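Local coordinates for protein soluble lytic murein transglycosylase (PDB 5OHU) that cleaves the glycan strands of bacterial peptidoglycan as a lytic transglycosylase, acting both from strand ends and within strands during cell-wall turnover, at residues A[593-598]-A[635-640]; A[340-345]-A[373-378]. One frame throughout, in Å; residues are numbered along the deposited sequence.

Interaction 1: A[593-598]-A[635-640]; sequences LAFDVW and HERYFD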
ATOM      1  N   LEU A 593     -21.696  -7.600  20.731  1.00 21.92           N
ATOM      2  CA  LEU A 593     -20.473  -6.858  20.469  1.00 14.20           C
ATOM      3  C   LEU A 593     -20.830  -5.515  19.837  1.00 11.71           C
ATOM      4  O   LEU A 593     -21.632  -5.451  18.907  1.00 14.91           O
ATOM      5  CB  LEU A 593     -19.559  -7.669  19.552  1.00 14.65           C
ATOM      6  CG  LEU A 593     -18.156  -7.102  19.317  1.00 17.42           C
ATOM      7  CD1 LEU A 593     -17.451  -6.984  20.647  1.00 21.14           C
ATOM      8  CD2 LEU A 593     -17.365  -7.986  18.370  1.00 19.16           C
ATOM      9  N   ALA A 594     -20.275  -4.438  20.358  1.00 12.10           N
ATOM     10  CA  ALA A 594     -20.560  -3.130  19.792  1.00 15.96           C
ATOM     11  C   ALA A 594     -19.869  -2.986  18.439  1.00 14.22           C
ATOM     12  O   ALA A 594     -18.783  -3.517  18.216  1.00 10.37           O
ATOM     13  CB  ALA A 594     -20.108  -2.017  20.746  1.00 10.46           C
ATOM     14  N   PHE A 595     -20.513  -2.245  17.538  1.00 11.77           N
ATOM     15  CA  PHE A 595     -20.008  -2.110  16.171  1.00 12.12           C
ATOM     16  C   PHE A 595     -18.624  -1.447  16.118  1.00 11.92           C
ATOM     17  O   PHE A 595     -17.798  -1.801  15.270  1.00 13.50           O
ATOM     18  CB  PHE A 595     -21.001  -1.303  15.337  1.00 16.49           C
ATOM     19  CG  PHE A 595     -20.903   0.170  15.577  1.00 11.24           C
ATOM     20  CD1 PHE A 595     -21.497   0.742  16.687  1.00 11.25           C
ATOM     21  CD2 PHE A 595     -20.177   0.976  14.715  1.00 14.47           C
ATOM     22  CE1 PHE A 595     -21.397   2.103  16.924  1.00 15.15           C
ATOM     23  CE2 PHE A 595     -20.057   2.345  14.943  1.00 16.89           C
ATOM     24  CZ  PHE A 595     -20.670   2.914  16.049  1.00 15.15           C
ATOM     25  N   ASP A 596     -18.353  -0.467  16.985  1.00 10.93           N
ATOM     26  CA  ASP A 596     -17.058   0.204  16.888  1.00 11.04           C
ATOM     27  C   ASP A 596     -15.922  -0.683  17.408  1.00 14.37           C
ATOM     28  O   ASP A 596     -14.816  -0.655  16.852  1.00 12.67           O
ATOM     29  CB  ASP A 596     -17.098   1.566  17.602  1.00 11.25           C
ATOM     30  CG  ASP A 596     -17.519   1.466  19.057  1.00 17.58           C
ATOM     31  OD1 ASP A 596     -17.894   0.366  19.509  1.00 13.79           O
ATOM     32  OD2 ASP A 596     -17.481   2.500  19.759  1.00 18.85           O
ATOM     33  N   VAL A 597     -16.182  -1.504  18.433  1.00 10.66           N
ATOM     34  CA  VAL A 597     -15.195  -2.492  18.855  1.00 14.37           C
ATOM     35  C   VAL A 597     -14.936  -3.503  17.738  1.00 12.09           C
ATOM     36  O   VAL A 597     -13.785  -3.856  17.445  1.00 14.39           O
ATOM     37  CB  VAL A 597     -15.647  -3.194  20.151  1.00 18.13           C
ATOM     38  CG1 VAL A 597     -14.691  -4.376  20.480  1.00 12.25           C
ATOM     39  CG2 VAL A 597     -15.697  -2.223  21.318  1.00 10.47           C
ATOM     40  N   TRP A 598     -16.003  -4.006  17.115  1.00 12.06           N
ATOM     41  CA  TRP A 598     -15.825  -5.003  16.059  1.00 14.16           C
ATOM     42  C   TRP A 598     -14.975  -4.457  14.926  1.00 11.98           C
ATOM     43  O   TRP A 598     -14.050  -5.130  14.457  1.00 16.53           O
ATOM     44  CB  TRP A 598     -17.170  -5.479  15.511  1.00 10.33           C
ATOM     45  CG  TRP A 598     -16.970  -6.638  14.552  1.00 14.20           C
ATOM     46  CD1 TRP A 598     -16.801  -7.959  14.887  1.00 16.99           C
ATOM     47  CD2 TRP A 598     -16.882  -6.578  13.116  1.00 11.73           C
ATOM     48  NE1 TRP A 598     -16.626  -8.719  13.747  1.00 16.62           N
ATOM     49  CE2 TRP A 598     -16.684  -7.896  12.651  1.00 12.84           C
ATOM     50  CE3 TRP A 598     -16.984  -5.544  12.180  1.00 10.68           C
ATOM     51  CZ2 TRP A 598     -16.571  -8.199  11.300  1.00 16.54           C
ATOM     52  CZ3 TRP A 598     -16.868  -5.849  10.832  1.00 10.82           C
ATOM     53  CH2 TRP A 598     -16.657  -7.166  10.409  1.00 15.55           C
ATOM     54  N   HIS A 635     -30.030  -0.457  13.642  1.00 12.02           N
ATOM     55  CA  HIS A 635     -29.959  -1.910  13.656  1.00 11.75           C
ATOM     56  C   HIS A 635     -28.546  -2.443  13.498  1.00 11.94           C
ATOM     57  O   HIS A 635     -28.357  -3.655  13.596  1.00 12.25           O
ATOM     58  CB  HIS A 635     -30.845  -2.515  12.572  1.00 11.95           C
ATOM     59  CG  HIS A 635     -30.324  -2.336  11.182  1.00 22.02           C
ATOM     60  ND1 HIS A 635     -30.529  -1.181  10.451  1.00 20.38           N
ATOM     61  CD2 HIS A 635     -29.648  -3.184  10.368  1.00 16.17           C
ATOM     62  CE1 HIS A 635     -29.991  -1.322   9.249  1.00 20.19           C
ATOM     63  NE2 HIS A 635     -29.451  -2.527   9.174  1.00 21.42           N
ATOM     64  N   GLU A 636     -27.563  -1.576  13.258  1.00 16.30           N
ATOM     65  CA  GLU A 636     -26.176  -1.985  13.067  1.00 14.37           C
ATOM     66  C   GLU A 636     -25.313  -1.830  14.317  1.00 15.68           C
ATOM     67  O   GLU A 636     -24.186  -2.332  14.334  1.00 15.45           O
ATOM     68  CB  GLU A 636     -25.557  -1.169  11.919  1.00 12.44           C
ATOM     69  CG  GLU A 636     -26.257  -1.347  10.580  1.00 18.98           C
ATOM     70  CD  GLU A 636     -25.780  -0.352   9.516  1.00 24.54           C
ATOM     71  OE1 GLU A 636     -25.899  -0.680   8.311  1.00 15.36           O
ATOM     72  OE2 GLU A 636     -25.300   0.755   9.900  1.00 16.52           O
ATOM     73  N   ARG A 637     -25.811  -1.165  15.365  1.00 11.27           N
ATOM     74  CA  ARG A 637     -24.940  -0.785  16.474  1.00 16.96           C
ATOM     75  C   ARG A 637     -24.453  -1.985  17.292  1.00 24.45           C
ATOM     76  O   ARG A 637     -23.408  -1.891  17.943  1.00 14.70           O
ATOM     77  CB  ARG A 637     -25.660   0.233  17.361  1.00 11.26           C
ATOM     78  CG  ARG A 637     -26.208   1.402  16.556  1.00 18.88           C
ATOM     79  CD  ARG A 637     -26.756   2.529  17.411  1.00 18.42           C
ATOM     80  NE  ARG A 637     -25.686   3.188  18.129  1.00 29.51           N
ATOM     81  CZ  ARG A 637     -25.158   4.366  17.796  1.00 27.57           C
ATOM     82  NH1 ARG A 637     -25.613   5.037  16.752  1.00 25.15           N
ATOM     83  NH2 ARG A 637     -24.170   4.866  18.520  1.00 33.54           N
ATOM     84  N   TYR A 638     -25.200  -3.095  17.299  1.00 10.68           N
ATOM     85  CA  TYR A 638     -24.780  -4.341  17.933  1.00 22.48           C
ATOM     86  C   TYR A 638     -25.072  -5.499  16.996  1.00 18.60           C
ATOM     87  O   TYR A 638     -26.029  -5.454  16.217  1.00 24.76           O
ATOM     88  CB  TYR A 638     -25.513  -4.657  19.244  1.00 21.18           C
ATOM     89  CG  TYR A 638     -25.239  -3.747  20.393  1.00 19.69           C
ATOM     90  CD1 TYR A 638     -24.090  -3.893  21.141  1.00 16.42           C
ATOM     91  CD2 TYR A 638     -26.148  -2.754  20.757  1.00 10.44           C
ATOM     92  CE1 TYR A 638     -23.824  -3.052  22.204  1.00 23.98           C
ATOM     93  CE2 TYR A 638     -25.894  -1.922  21.818  1.00 19.51           C
ATOM     94  CZ  TYR A 638     -24.724  -2.088  22.546  1.00 25.08           C
ATOM     95  OH  TYR A 638     -24.439  -1.269  23.614  1.00 29.70           O
ATOM     96  N   PHE A 639     -24.259  -6.546  17.102  1.00 20.10           N
ATOM     97  CA  PHE A 639     -24.508  -7.780  16.370  1.00 36.03           C
ATOM     98  C   PHE A 639     -23.746  -8.929  17.021  1.00 45.54           C
ATOM     99  O   PHE A 639     -22.719  -8.727  17.681  1.00 32.58           O
ATOM    100  CB  PHE A 639     -24.146  -7.658  14.882  1.00 39.45           C
ATOM    101  CG  PHE A 639     -22.909  -6.849  14.597  1.00 30.93           C
ATOM    102  CD1 PHE A 639     -21.659  -7.439  14.611  1.00 25.80           C
ATOM    103  CD2 PHE A 639     -23.007  -5.507  14.260  1.00 28.34           C
ATOM    104  CE1 PHE A 639     -20.532  -6.708  14.319  1.00 27.02           C
ATOM    105  CE2 PHE A 639     -21.885  -4.772  13.967  1.00 27.26           C
ATOM    106  CZ  PHE A 639     -20.643  -5.375  13.996  1.00 26.06           C
ATOM    107  N   ASP A 640     -24.288 -10.132  16.839  1.00 58.82           N
ATOM    108  CA  ASP A 640     -23.896 -11.356  17.526  1.00 62.98           C
ATOM    109  C   ASP A 640     -23.444 -12.391  16.502  1.00 70.10           C
ATOM    110  O   ASP A 640     -23.476 -12.160  15.293  1.00 57.79           O
ATOM    111  CB  ASP A 640     -25.058 -11.927  18.353  1.00 60.20           C
ATOM    112  CG  ASP A 640     -25.385 -11.098  19.587  1.00 66.28           C
ATOM    113  OD1 ASP A 640     -25.291  -9.854  19.540  1.00 61.15           O
ATOM    114  OD2 ASP A 640     -25.762 -11.702  20.613  1.00 75.23           O
TER

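Interaction 2: A[340-345]-A[373-378]; sequences TSRWRY and DFYGFL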
ATOM      1  N   THR A 340      -3.311  10.472  17.102  1.00 18.19           N
ATOM      2  CA  THR A 340      -4.264  10.055  16.084  1.00 19.19           C
ATOM      3  C   THR A 340      -5.700  10.171  16.575  1.00 21.68           C
ATOM      4  O   THR A 340      -6.004  10.029  17.766  1.00 21.64           O
ATOM      5  CB  THR A 340      -4.004   8.621  15.671  1.00 15.50           C
ATOM      6  OG1 THR A 340      -4.328   7.766  16.775  1.00 13.48           O
ATOM      7  CG2 THR A 340      -2.524   8.464  15.280  1.00 13.32           C
ATOM      8  N   SER A 341      -6.600  10.402  15.624  1.00 19.08           N
ATOM      9  CA  SER A 341      -8.017  10.414  15.954  1.00 13.77           C
ATOM     10  C   SER A 341      -8.470   9.069  16.502  1.00 13.23           C
ATOM     11  O   SER A 341      -9.366   9.020  17.344  1.00 14.53           O
ATOM     12  CB  SER A 341      -8.830  10.785  14.720  1.00 16.72           C
ATOM     13  OG  SER A 341      -8.434   9.977  13.624  1.00 25.81           O
ATOM     14  N   ARG A 342      -7.853   7.974  16.046  1.00 12.95           N
ATOM     15  CA  ARG A 342      -8.175   6.641  16.546  1.00 19.18           C
ATOM     16  C   ARG A 342      -8.012   6.549  18.062  1.00 12.53           C
ATOM     17  O   ARG A 342      -8.949   6.177  18.786  1.00 14.43           O
ATOM     18  CB  ARG A 342      -7.296   5.598  15.848  1.00 15.45           C
ATOM     19  CG  ARG A 342      -7.451   4.213  16.455  1.00 20.79           C
ATOM     20  CD  ARG A 342      -6.530   3.218  15.814  1.00 11.85           C
ATOM     21  NE  ARG A 342      -6.838   3.060  14.396  1.00 13.87           N
ATOM     22  CZ  ARG A 342      -5.914   3.119  13.445  1.00 25.24           C
ATOM     23  NH1 ARG A 342      -4.646   3.342  13.782  1.00 30.69           N
ATOM     24  NH2 ARG A 342      -6.260   2.961  12.180  1.00 22.06           N
ATOM     25  N   TRP A 343      -6.831   6.868  18.571  1.00 12.67           N
ATOM     26  CA  TRP A 343      -6.640   6.633  19.996  1.00 17.63           C
ATOM     27  C   TRP A 343      -7.170   7.767  20.851  1.00 17.38           C
ATOM     28  O   TRP A 343      -7.453   7.542  22.035  1.00 13.69           O
ATOM     29  CB  TRP A 343      -5.168   6.330  20.300  1.00 15.93           C
ATOM     30  CG  TRP A 343      -4.805   5.083  19.587  1.00 12.37           C
ATOM     31  CD1 TRP A 343      -3.914   4.933  18.540  1.00 12.36           C
ATOM     32  CD2 TRP A 343      -5.421   3.812  19.773  1.00 12.04           C
ATOM     33  NE1 TRP A 343      -3.932   3.634  18.101  1.00 12.07           N
ATOM     34  CE2 TRP A 343      -4.842   2.926  18.843  1.00 12.83           C
ATOM     35  CE3 TRP A 343      -6.393   3.328  20.658  1.00 11.90           C
ATOM     36  CZ2 TRP A 343      -5.205   1.585  18.772  1.00 17.18           C
ATOM     37  CZ3 TRP A 343      -6.758   2.007  20.577  1.00 15.14           C
ATOM     38  CH2 TRP A 343      -6.166   1.147  19.641  1.00 15.76           C
ATOM     39  N   ARG A 344      -7.363   8.959  20.282  1.00 15.82           N
ATOM     40  CA  ARG A 344      -8.158   9.959  20.993  1.00 15.66           C
ATOM     41  C   ARG A 344      -9.588   9.466  21.148  1.00 18.49           C
ATOM     42  O   ARG A 344     -10.193   9.599  22.222  1.00 14.65           O
ATOM     43  CB  ARG A 344      -8.123  11.305  20.262  1.00 13.90           C
ATOM     44  CG  ARG A 344      -6.808  12.073  20.429  1.00 18.94           C
ATOM     45  CD  ARG A 344      -6.881  13.469  19.833  1.00 21.01           C
ATOM     46  NE  ARG A 344      -6.609  13.396  18.402  1.00 40.30           N
ATOM     47  CZ  ARG A 344      -7.155  14.176  17.472  1.00 47.59           C
ATOM     48  NH1 ARG A 344      -8.017  15.123  17.818  1.00 44.63           N
ATOM     49  NH2 ARG A 344      -6.816  14.000  16.197  1.00 47.43           N
ATOM     50  N   TYR A 345     -10.136   8.852  20.097  1.00 13.07           N
ATOM     51  CA  TYR A 345     -11.475   8.299  20.230  1.00 12.86           C
ATOM     52  C   TYR A 345     -11.507   7.198  21.279  1.00 13.26           C
ATOM     53  O   TYR A 345     -12.382   7.191  22.150  1.00 17.15           O
ATOM     54  CB  TYR A 345     -12.008   7.764  18.893  1.00 14.89           C
ATOM     55  CG  TYR A 345     -13.326   7.051  19.110  1.00 16.44           C
ATOM     56  CD1 TYR A 345     -14.507   7.789  19.322  1.00 16.59           C
ATOM     57  CD2 TYR A 345     -13.390   5.654  19.153  1.00 12.12           C
ATOM     58  CE1 TYR A 345     -15.715   7.163  19.564  1.00 12.47           C
ATOM     59  CE2 TYR A 345     -14.595   5.008  19.382  1.00 11.94           C
ATOM     60  CZ  TYR A 345     -15.754   5.772  19.585  1.00 21.43           C
ATOM     61  OH  TYR A 345     -16.954   5.134  19.816  1.00 11.93           O
ATOM     62  N   ASP A 373     -12.799  12.621   9.773  1.00 25.55           N
ATOM     63  CA  ASP A 373     -12.634  11.225   9.388  1.00 21.25           C
ATOM     64  C   ASP A 373     -13.580  10.335  10.199  1.00 18.55           C
ATOM     65  O   ASP A 373     -14.450  10.820  10.930  1.00 17.71           O
ATOM     66  CB  ASP A 373     -11.171  10.804   9.517  1.00 26.21           C
ATOM     67  CG  ASP A 373     -10.712  10.664  10.959  1.00 33.03           C
ATOM     68  OD1 ASP A 373     -11.379  11.181  11.877  1.00 35.79           O
ATOM     69  OD2 ASP A 373      -9.659  10.042  11.166  1.00 38.62           O
ATOM     70  N   PHE A 374     -13.383   9.021  10.069  1.00 16.31           N
ATOM     71  CA  PHE A 374     -14.268   8.044  10.703  1.00 13.44           C
ATOM     72  C   PHE A 374     -14.379   8.263  12.207  1.00 18.17           C
ATOM     73  O   PHE A 374     -15.480   8.237  12.763  1.00 16.19           O
ATOM     74  CB  PHE A 374     -13.776   6.625  10.381  1.00 13.08           C
ATOM     75  CG  PHE A 374     -14.491   5.529  11.140  1.00 14.59           C
ATOM     76  CD1 PHE A 374     -15.754   5.090  10.710  1.00 12.72           C
ATOM     77  CD2 PHE A 374     -13.935   4.964  12.286  1.00 12.43           C
ATOM     78  CE1 PHE A 374     -16.447   4.091  11.377  1.00 12.41           C
ATOM     79  CE2 PHE A 374     -14.614   3.943  12.959  1.00 12.13           C
ATOM     80  CZ  PHE A 374     -15.884   3.513  12.507  1.00 12.11           C
ATOM     81  N   TYR A 375     -13.245   8.471  12.892  1.00 17.79           N
ATOM     82  CA  TYR A 375     -13.292   8.622  14.344  1.00 13.19           C
ATOM     83  C   TYR A 375     -13.897   9.961  14.779  1.00 17.91           C
ATOM     84  O   TYR A 375     -14.423  10.058  15.894  1.00 14.41           O
ATOM     85  CB  TYR A 375     -11.883   8.450  14.927  1.00 13.09           C
ATOM     86  CG  TYR A 375     -11.322   7.054  14.704  1.00 12.95           C
ATOM     87  CD1 TYR A 375     -11.775   5.972  15.461  1.00 12.38           C
ATOM     88  CD2 TYR A 375     -10.359   6.809  13.718  1.00 12.72           C
ATOM     89  CE1 TYR A 375     -11.295   4.679  15.246  1.00 12.08           C
ATOM     90  CE2 TYR A 375      -9.865   5.520  13.506  1.00 13.67           C
ATOM     91  CZ  TYR A 375     -10.327   4.465  14.281  1.00 12.93           C
ATOM     92  OH  TYR A 375      -9.834   3.195  14.065  1.00 15.52           O
ATOM     93  N   GLY A 376     -13.825  11.000  13.942  1.00 13.96           N
ATOM     94  CA  GLY A 376     -14.575  12.212  14.241  1.00 14.49           C
ATOM     95  C   GLY A 376     -16.078  11.991  14.179  1.00 14.32           C
ATOM     96  O   GLY A 376     -16.821  12.493  15.020  1.00 17.33           O
ATOM     97  N   PHE A 377     -16.544  11.231  13.185  1.00 14.19           N
ATOM     98  CA  PHE A 377     -17.952  10.844  13.138  1.00 22.58           C
ATOM     99  C   PHE A 377     -18.356  10.071  14.391  1.00 16.90           C
ATOM    100  O   PHE A 377     -19.396  10.353  14.996  1.00 17.18           O
ATOM    101  CB  PHE A 377     -18.231  10.015  11.881  1.00 14.05           C
ATOM    102  CG  PHE A 377     -18.211  10.818  10.602  1.00 19.39           C
ATOM    103  CD1 PHE A 377     -19.142  11.831  10.383  1.00 34.09           C
ATOM    104  CD2 PHE A 377     -17.271  10.558   9.626  1.00 22.49           C
ATOM    105  CE1 PHE A 377     -19.126  12.566   9.182  1.00 35.69           C
ATOM    106  CE2 PHE A 377     -17.234  11.273   8.457  1.00 24.48           C
ATOM    107  CZ  PHE A 377     -18.154  12.277   8.220  1.00 25.48           C
ATOM    108  N   LEU A 378     -17.537   9.091  14.797  1.00 14.40           N
ATOM    109  CA  LEU A 378     -17.840   8.325  16.004  1.00 13.04           C
ATOM    110  C   LEU A 378     -17.933   9.228  17.227  1.00 13.51           C
ATOM    111  O   LEU A 378     -18.857   9.095  18.030  1.00 13.13           O
ATOM    112  CB  LEU A 378     -16.784   7.246  16.235  1.00 12.69           C
ATOM    113  CG  LEU A 378     -16.725   6.009  15.342  1.00 22.05           C
ATOM    114  CD1 LEU A 378     -16.092   4.899  16.142  1.00 12.08           C
ATOM    115  CD2 LEU A 378     -18.107   5.576  14.808  1.00 16.13           C
TER

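Interaction 1: A[593-598]-A[635-640]
The ring of F639 wedges between F595 and W598. CE2 of F639 meets CB of F595 at 3.8 Å. The F639 ring also points its edge at the indole face of W598, where CE1 of F639 stands 3.6 Å from CG of W598. The planes of the phenyl and the five-membered ring meet at 79°. With chi1 at 38°, CG of F639 sits between its backbone N and carbonyl carbon, and the ring leans toward the helix that begins at F595. L571 and L587 also touch the F639 ring, and W598 NE1 is hydrogen-bonded to W586 O. The backbones form a two-stranded antiparallel sheet. L593 and F639 are its hydrogen-bonded pair, and both bonds are weak at 3.4 Å (L593 N to F639 O, F639 N to L593 O). A594 and Y638 are the non-hydrogen-bonded pair. The C-terminal tail thus pairs with the residues leading into helix 595-600. A594 holds the N-cap position. One residue on, F595 N donates to R637 O at 2.9 Å. R637 O also lies at the edge of the F595 ring, 3.5 Å from F595 CD1. CE1 of F595 lies over one face of the R637 guanidinium, whose NH2 forms a salt bridge with D381.

Interaction 2: A[340-345]-A[373-378]
Helices 341-345 and 374-378 run nearly parallel, with 23° between their directions and axes 9.0 Å apart at closest approach, and the CA atoms of S341 and Y375 are nearest. The ring of Y375 lies flat against the first turn of the other helix. CA of R342 sits 3.5 Å from the centroid of the Y375 ring, almost on the ring normal, as a CH-pi contact. The opposite face is covered by F374. R342 CG is anti to its backbone N (chi1 172°), and the chain follows the ring out to the phenol. There R342 NE donates to Y375 OH at 3.0 Å, nearly within the guanidinium plane, which is perpendicular to the ring. Y375 OH also bonds to E600 and Q612, and R342 NH1 pairs with E311. The pair is consistent with the alpha-superhelix of Slt70-like enzymes. Both helices begin with a side-chain N-cap, T340 OG1 to W343 N and D373 OD1 to G376 N. D373 OD2 accepts from S341 OG at 2.7 Å on its syn lone pair, so one carboxylate caps its own helix and also bonds to the first turn of helix 341-354. L378 CD1 makes a CH-pi contact 3.9 Å from the Y345 ring centroid, and L378 CB is 3.5 Å from Y345 CE1.

Both segments of interaction 2 come earlier in the chain than those of interaction 1, but the contacts meet in space, with centres about 17 Å apart. The polar join is a probable hydrogen bond of 2.7 Å between D596 OD2 and Y345 OH. R382 serves both ends of it, through a salt bridge to D596 and a hydrogen bond to Y345 OH. Beside it, L378 packs against 595-596: L378 CD1 is 3.8 Å from D596 CB, and L378 CD2 is 3.8 Å from F595 CE2. L378 thus packs on Y345 within interaction 2 and reaches F595 of interaction 1. Together they join helices 341-354 and 374-383 to residues 593-598 of the transglycosylase SLT domain.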